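Long-range contacts in beta-L-arabinobiosidase (Bacteroides thetaiotaomicron, PDB 5MQR), which is a glycosidase of a gut bacterium that probably hydrolyses arabinose-containing linkages during the breakdown of complex plant pectin: residues K280-S285 with F304-A309; T323-S328 with A335-K340. All blocks are in the same frame, centred on the assembly; numbering follows the deposited sequence.

Contact 1: K280-S285 with F304-A309; sequences KHALTS and FVNSNA
Phe304 meets Ala282 through their beta carbons alone, the two CB atoms lying 4.2 Å apart, while the phenylalanine ring turns to meet the ring of Tyr325. Ala282 belongs with His281 to a tight turn of left-handed backbone conformation, and it is against this turn that the loop 304-309 is laid. At Asn306, CG stands opposite the backbone N (chi1 -168°), which brings the amide under the turn: OD1 comes to 3.3 Å from Ala282 N, and ND2 is hydrogen-bonded to Asn326 O. The backbone of Asn306 faces the turn through water, one molecule donating to Asn306 O over 3.1 Å and lying in the plane of the His281 ring, where its bond to ND1 is weak. Ser307 contributes its carbonyl. Its O receives a weak hydrogen bond of 2.8 Å from His281 N and also sits 3.3 Å above one face of the imidazole, displaced toward the rim; its hydroxyl is engaged by Glu329. Asn308 lies alongside the same ring, amide and imidazole planes 55° apart, with OD1 3.0 Å from His281 NE2. The extended end of Lys280 runs alongside the Asn308 backbone carbonyl: CD and CE skirt its oxygen, and NZ hydrogen-bonds to O at 2.9 Å, with a C=O...N angle of 162°. Because NZ also hydrogen-bonds to OH of the phosphotyrosine at position 371, an alanine in place of Lys280 would probably leave both that residue and the Asn308 carbonyl without this shared donor. The contact illustrates how a linker can be held to a hairpin without strand pairing: the turn joins strands 275-278 and 283-287 of one four-stranded antiparallel sheet, and 304-309 passes beneath it on the way from strand 299-300 to strand 311-315, the first strand of the next sheet.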
loop_
_atom_site.group_PDB
_atom_site.type_symbol
_atom_site.label_atom_id
_atom_site.label_comp_id
_atom_site.label_asym_id
_atom_site.label_seq_id
_atom_site.Cartn_x
_atom_site.Cartn_y
_atom_site.Cartn_z
ATOM N N LYS A 280 18.415 -12.593 -22.492
ATOM C CA LYS A 280 19.143 -13.397 -21.499
ATOM C C LYS A 280 20.358 -12.672 -20.893
ATOM O O LYS A 280 21.043 -11.873 -21.581
ATOM C CB LYS A 280 19.639 -14.690 -22.128
ATOM C CG LYS A 280 18.570 -15.744 -22.320
ATOM C CD LYS A 280 19.213 -17.104 -22.548
ATOM C CE LYS A 280 18.154 -18.167 -22.764
ATOM N NZ LYS A 280 18.796 -19.505 -22.666
ATOM N N HIS A 281 20.617 -12.966 -19.614
ATOM C CA HIS A 281 21.641 -12.270 -18.788
ATOM C C HIS A 281 21.245 -10.834 -18.480
ATOM O O HIS A 281 22.063 -10.023 -18.055
ATOM C CB HIS A 281 23.044 -12.325 -19.423
ATOM C CG HIS A 281 23.504 -13.715 -19.726
ATOM N ND1 HIS A 281 23.987 -14.569 -18.752
ATOM C CD2 HIS A 281 23.541 -14.410 -20.889
ATOM C CE1 HIS A 281 24.303 -15.727 -19.301
ATOM N NE2 HIS A 281 24.044 -15.656 -20.596
ATOM N N ALA A 282 19.964 -10.542 -18.671
ATOM C CA ALA A 282 19.441 -9.206 -18.600
ATOM C C ALA A 282 20.256 -8.173 -19.403
ATOM O O ALA A 282 20.364 -7.024 -18.996
ATOM C CB ALA A 282 19.282 -8.812 -17.137
ATOM N N LEU A 283 20.803 -8.566 -20.559
ATOM C CA LEU A 283 21.245 -7.560 -21.526
ATOM C C LEU A 283 20.032 -6.676 -21.859
ATOM O O LEU A 283 18.865 -7.123 -21.853
ATOM C CB LEU A 283 21.837 -8.156 -22.807
ATOM C CG LEU A 283 23.112 -9.017 -22.689
ATOM C CD1 LEU A 283 23.535 -9.556 -24.041
ATOM C CD2 LEU A 283 24.288 -8.286 -22.075
ATOM N N THR A 284 20.303 -5.404 -22.102
ATOM C CA THR A 284 19.212 -4.450 -22.229
ATOM C C THR A 284 19.573 -3.282 -23.126
ATOM O O THR A 284 20.729 -2.884 -23.212
ATOM C CB THR A 284 18.724 -4.014 -20.847
ATOM O OG1 THR A 284 17.488 -3.294 -20.970
ATOM C CG2 THR A 284 19.784 -3.167 -20.156
ATOM N N SER A 285 18.560 -2.767 -23.819
ATOM C CA SER A 285 18.717 -1.610 -24.688
ATOM C C SER A 285 17.409 -0.814 -24.789
ATOM O O SER A 285 16.440 -1.030 -24.017
ATOM C CB SER A 285 19.222 -2.036 -26.070
ATOM O OG SER A 285 19.446 -0.918 -26.889
ATOM N N PHE A 304 20.924 -6.042 -11.703
ATOM C CA PHE A 304 20.139 -7.262 -11.863
ATOM C C PHE A 304 21.041 -8.486 -11.683
ATOM O O PHE A 304 22.148 -8.569 -12.233
ATOM C CB PHE A 304 19.430 -7.330 -13.238
ATOM C CG PHE A 304 18.097 -6.665 -13.269
ATOM C CD1 PHE A 304 17.977 -5.318 -13.600
ATOM C CD2 PHE A 304 16.949 -7.382 -12.972
ATOM C CE1 PHE A 304 16.736 -4.687 -13.605
ATOM C CE2 PHE A 304 15.702 -6.768 -13.005
ATOM C CZ PHE A 304 15.600 -5.414 -13.313
ATOM N N VAL A 305 20.560 -9.415 -10.870
ATOM C CA VAL A 305 21.155 -10.734 -10.761
ATOM C C VAL A 305 20.288 -11.641 -11.629
ATOM O O VAL A 305 19.107 -11.821 -11.364
ATOM C CB VAL A 305 21.213 -11.192 -9.282
ATOM C CG1 VAL A 305 21.954 -12.520 -9.142
ATOM C CG2 VAL A 305 21.887 -10.095 -8.457
ATOM N N ASN A 306 20.897 -12.185 -12.677
ATOM C CA ASN A 306 20.213 -12.958 -13.677
ATOM C C ASN A 306 21.282 -13.635 -14.490
ATOM O O ASN A 306 22.416 -13.152 -14.615
ATOM C CB ASN A 306 19.327 -12.072 -14.579
ATOM C CG ASN A 306 18.369 -12.873 -15.462
ATOM O OD1 ASN A 306 18.324 -12.675 -16.676
ATOM N ND2 ASN A 306 17.618 -13.794 -14.861
ATOM N N SER A 307 20.913 -14.771 -15.048
ATOM C CA SER A 307 21.861 -15.576 -15.787
ATOM C C SER A 307 21.184 -16.026 -17.080
ATOM O O SER A 307 20.765 -15.185 -17.866
ATOM C CB SER A 307 22.349 -16.716 -14.879
ATOM O OG SER A 307 23.183 -17.610 -15.572
ATOM N N ASN A 308 20.987 -17.331 -17.234
ATOM C CA ASN A 308 20.753 -17.954 -18.501
ATOM C C ASN A 308 19.316 -18.391 -18.743
ATOM O O ASN A 308 19.015 -18.921 -19.797
ATOM C CB ASN A 308 21.637 -19.203 -18.562
ATOM C CG ASN A 308 22.282 -19.352 -19.899
ATOM O OD1 ASN A 308 22.922 -18.416 -20.372
ATOM N ND2 ASN A 308 22.105 -20.509 -20.543
ATOM N N ALA A 309 18.435 -18.200 -17.774
ATOM C CA ALA A 309 17.116 -18.816 -17.816
ATOM C C ALA A 309 15.969 -17.853 -18.219
ATOM O O ALA A 309 14.805 -18.112 -17.872
ATOM C CB ALA A 309 16.838 -19.466 -16.470
HETATM O O HOH W 1 25.097 -14.191 -15.641
HETATM O O HOH W 2 23.308 -10.151 -15.428
#

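Contact 2: T323-S328 with A335-K340; sequences TVYNPS and AISLSK
Thr323, Val324 and Tyr325 pair with Ser337, Ile336 and Ala335 across a beta hairpin, the middle of a four-stranded antiparallel sheet of the kind that forms a propeller blade in BNR-repeat proteins. Main-chain hydrogen bonds carry the pairing. Thr323 and Ser337 exchange two, N to O 2.9 Å each way, and Tyr325 and Ala335 exchange another two, the shorter running 2.8 Å from Ala335 N to Tyr325 O. Between them Val324 and Ile336 form the non-hydrogen-bonded pair, where CA-H...O contacts take over: Val324 CA approaches Ala335 O, and Ile336 CA approaches Thr323 O, both at 3.2 Å. Apolar packing differs on the two faces. On one, Val324 CG2 meets Ile336 CG1 at 4.2 Å; on the other, beyond the strand end, Pro327 at the centre of an inverse gamma turn sets its CG 3.7 Å from Ala335 CB, folding the chain back over the small alanine. Polar side chains gather on this second face. Thr323 OG1 adds a weak bond to Ser337 O, already held by Thr323 N. Tyr325 has CG between its backbone N and carbonyl carbon (chi1 59°), which swings the ring along the sheet toward Ser337. That serine, whose OG also bonds the carbonyl of Thr347, lies at the ring's edge, with Tyr325 OH only 2.7 Å from Ser337 OG.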
loop_
_atom_site.group_PDB
_atom_site.type_symbol
_atom_site.label_atom_id
_atom_site.label_comp_id
_atom_site.label_asym_id
_atom_site.label_seq_id
_atom_site.Cartn_x
_atom_site.Cartn_y
_atom_site.Cartn_z
ATOM N N THR A 323 9.434 -7.005 -13.793
ATOM C CA THR A 323 10.288 -8.036 -14.379
ATOM C C THR A 323 10.119 -9.306 -13.570
ATOM O O THR A 323 9.949 -9.233 -12.357
ATOM C CB THR A 323 11.764 -7.621 -14.412
ATOM O OG1 THR A 323 12.080 -6.905 -13.211
ATOM C CG2 THR A 323 12.018 -6.751 -15.580
ATOM N N VAL A 324 10.126 -10.450 -14.251
ATOM C CA VAL A 324 10.044 -11.771 -13.624
ATOM C C VAL A 324 11.207 -12.589 -14.151
ATOM O O VAL A 324 11.464 -12.616 -15.348
ATOM C CB VAL A 324 8.690 -12.448 -13.917
ATOM C CG1 VAL A 324 8.604 -13.826 -13.280
ATOM C CG2 VAL A 324 7.564 -11.558 -13.380
ATOM N N TYR A 325 11.949 -13.198 -13.236
ATOM C CA TYR A 325 13.236 -13.800 -13.553
ATOM C C TYR A 325 13.769 -14.612 -12.396
ATOM O O TYR A 325 13.302 -14.474 -11.277
ATOM C CB TYR A 325 14.273 -12.735 -13.926
ATOM C CG TYR A 325 14.587 -11.669 -12.876
ATOM C CD1 TYR A 325 13.662 -10.674 -12.551
ATOM C CD2 TYR A 325 15.819 -11.625 -12.243
ATOM C CE1 TYR A 325 13.958 -9.673 -11.616
ATOM C CE2 TYR A 325 16.118 -10.635 -11.304
ATOM C CZ TYR A 325 15.183 -9.660 -10.999
ATOM O OH TYR A 325 15.461 -8.712 -10.070
ATOM N N ASN A 326 14.771 -15.438 -12.690
ATOM C CA ASN A 326 15.593 -16.095 -11.666
ATOM C C ASN A 326 16.666 -15.080 -11.246
ATOM O O ASN A 326 17.518 -14.765 -12.055
ATOM C CB ASN A 326 16.251 -17.381 -12.199
ATOM C CG ASN A 326 15.227 -18.396 -12.723
ATOM O OD1 ASN A 326 15.058 -18.570 -13.957
ATOM N ND2 ASN A 326 14.538 -19.072 -11.796
ATOM N N PRO A 327 16.619 -14.583 -9.988
ATOM C CA PRO A 327 17.550 -13.586 -9.470
ATOM C C PRO A 327 18.849 -14.254 -8.990
ATOM O O PRO A 327 19.285 -14.073 -7.849
ATOM C CB PRO A 327 16.754 -12.966 -8.318
ATOM C CG PRO A 327 16.037 -14.144 -7.750
ATOM C CD PRO A 327 15.673 -15.003 -8.926
ATOM N N SER A 328 19.458 -15.043 -9.867
ATOM C CA SER A 328 20.407 -16.036 -9.431
ATOM C C SER A 328 21.140 -16.652 -10.594
ATOM O O SER A 328 20.672 -16.589 -11.740
ATOM C CB SER A 328 19.661 -17.131 -8.652
ATOM O OG SER A 328 20.568 -18.103 -8.153
ATOM N N ALA A 335 11.350 -14.877 -9.284
ATOM C CA ALA A 335 11.126 -13.666 -8.507
ATOM C C ALA A 335 10.536 -12.566 -9.381
ATOM O O ALA A 335 10.516 -12.668 -10.608
ATOM C CB ALA A 335 12.452 -13.207 -7.913
ATOM N N ILE A 336 10.072 -11.517 -8.725
ATOM C CA ILE A 336 9.491 -10.362 -9.378
ATOM C C ILE A 336 10.122 -9.090 -8.784
ATOM O O ILE A 336 10.333 -8.982 -7.561
ATOM C CB ILE A 336 7.944 -10.332 -9.269
ATOM C CG1 ILE A 336 7.370 -9.111 -10.028
ATOM C CG2 ILE A 336 7.457 -10.363 -7.809
ATOM C CD1 ILE A 336 5.857 -9.118 -10.160
ATOM N N SER A 337 10.446 -8.156 -9.678
ATOM C CA SER A 337 10.917 -6.834 -9.326
ATOM C C SER A 337 9.972 -5.800 -9.953
ATOM O O SER A 337 9.560 -5.956 -11.092
ATOM C CB SER A 337 12.369 -6.615 -9.822
ATOM O OG SER A 337 13.344 -7.386 -9.119
ATOM N N LEU A 338 9.664 -4.739 -9.216
ATOM C CA LEU A 338 8.745 -3.680 -9.673
ATOM C C LEU A 338 9.457 -2.366 -9.994
ATOM O O LEU A 338 10.549 -2.089 -9.471
ATOM C CB LEU A 338 7.675 -3.426 -8.605
ATOM C CG LEU A 338 6.945 -4.684 -8.117
ATOM C CD1 LEU A 338 6.010 -4.337 -6.977
ATOM C CD2 LEU A 338 6.205 -5.388 -9.255
ATOM N N SER A 339 8.823 -1.582 -10.875
ATOM C CA SER A 339 9.314 -0.285 -11.331
ATOM C C SER A 339 8.112 0.574 -11.640
ATOM O O SER A 339 7.134 0.077 -12.219
ATOM C CB SER A 339 10.138 -0.421 -12.616
ATOM O OG SER A 339 10.545 0.837 -13.144
ATOM N N LYS A 340 8.181 1.849 -11.240
ATOM C CA LYS A 340 7.147 2.836 -11.572
ATOM C C LYS A 340 7.286 3.408 -12.978
ATOM O O LYS A 340 6.315 3.926 -13.515
ATOM C CB LYS A 340 7.148 3.997 -10.557
ATOM C CG LYS A 340 8.367 4.909 -10.635
ATOM C CD LYS A 340 8.144 6.192 -9.879
ATOM C CE LYS A 340 9.337 7.140 -10.006
ATOM N NZ LYS A 340 9.798 7.499 -8.637
#

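Overall arrangement
Following the chain from the N terminus, contact 1 comes first: it brings the loop after strand 299-300 back to the hairpin turn before strand 283-287, closing a span of 18 residues that includes this edge strand. The chain then enters the next sheet, where contact 2 closes the short connection between strands 321-325 and 334-339. The two are in series, neither nested nor crossed, with centres about 11 Å apart. They nevertheless touch through Val305, its backbone O meeting Tyr325 CE2 and its CG1 Pro327 O. Contact 1 ties a turn of the first sheet to the linker, contact 2 closes the second's central hairpin, and the linker's touches join them, consistent with adjacent propeller blades.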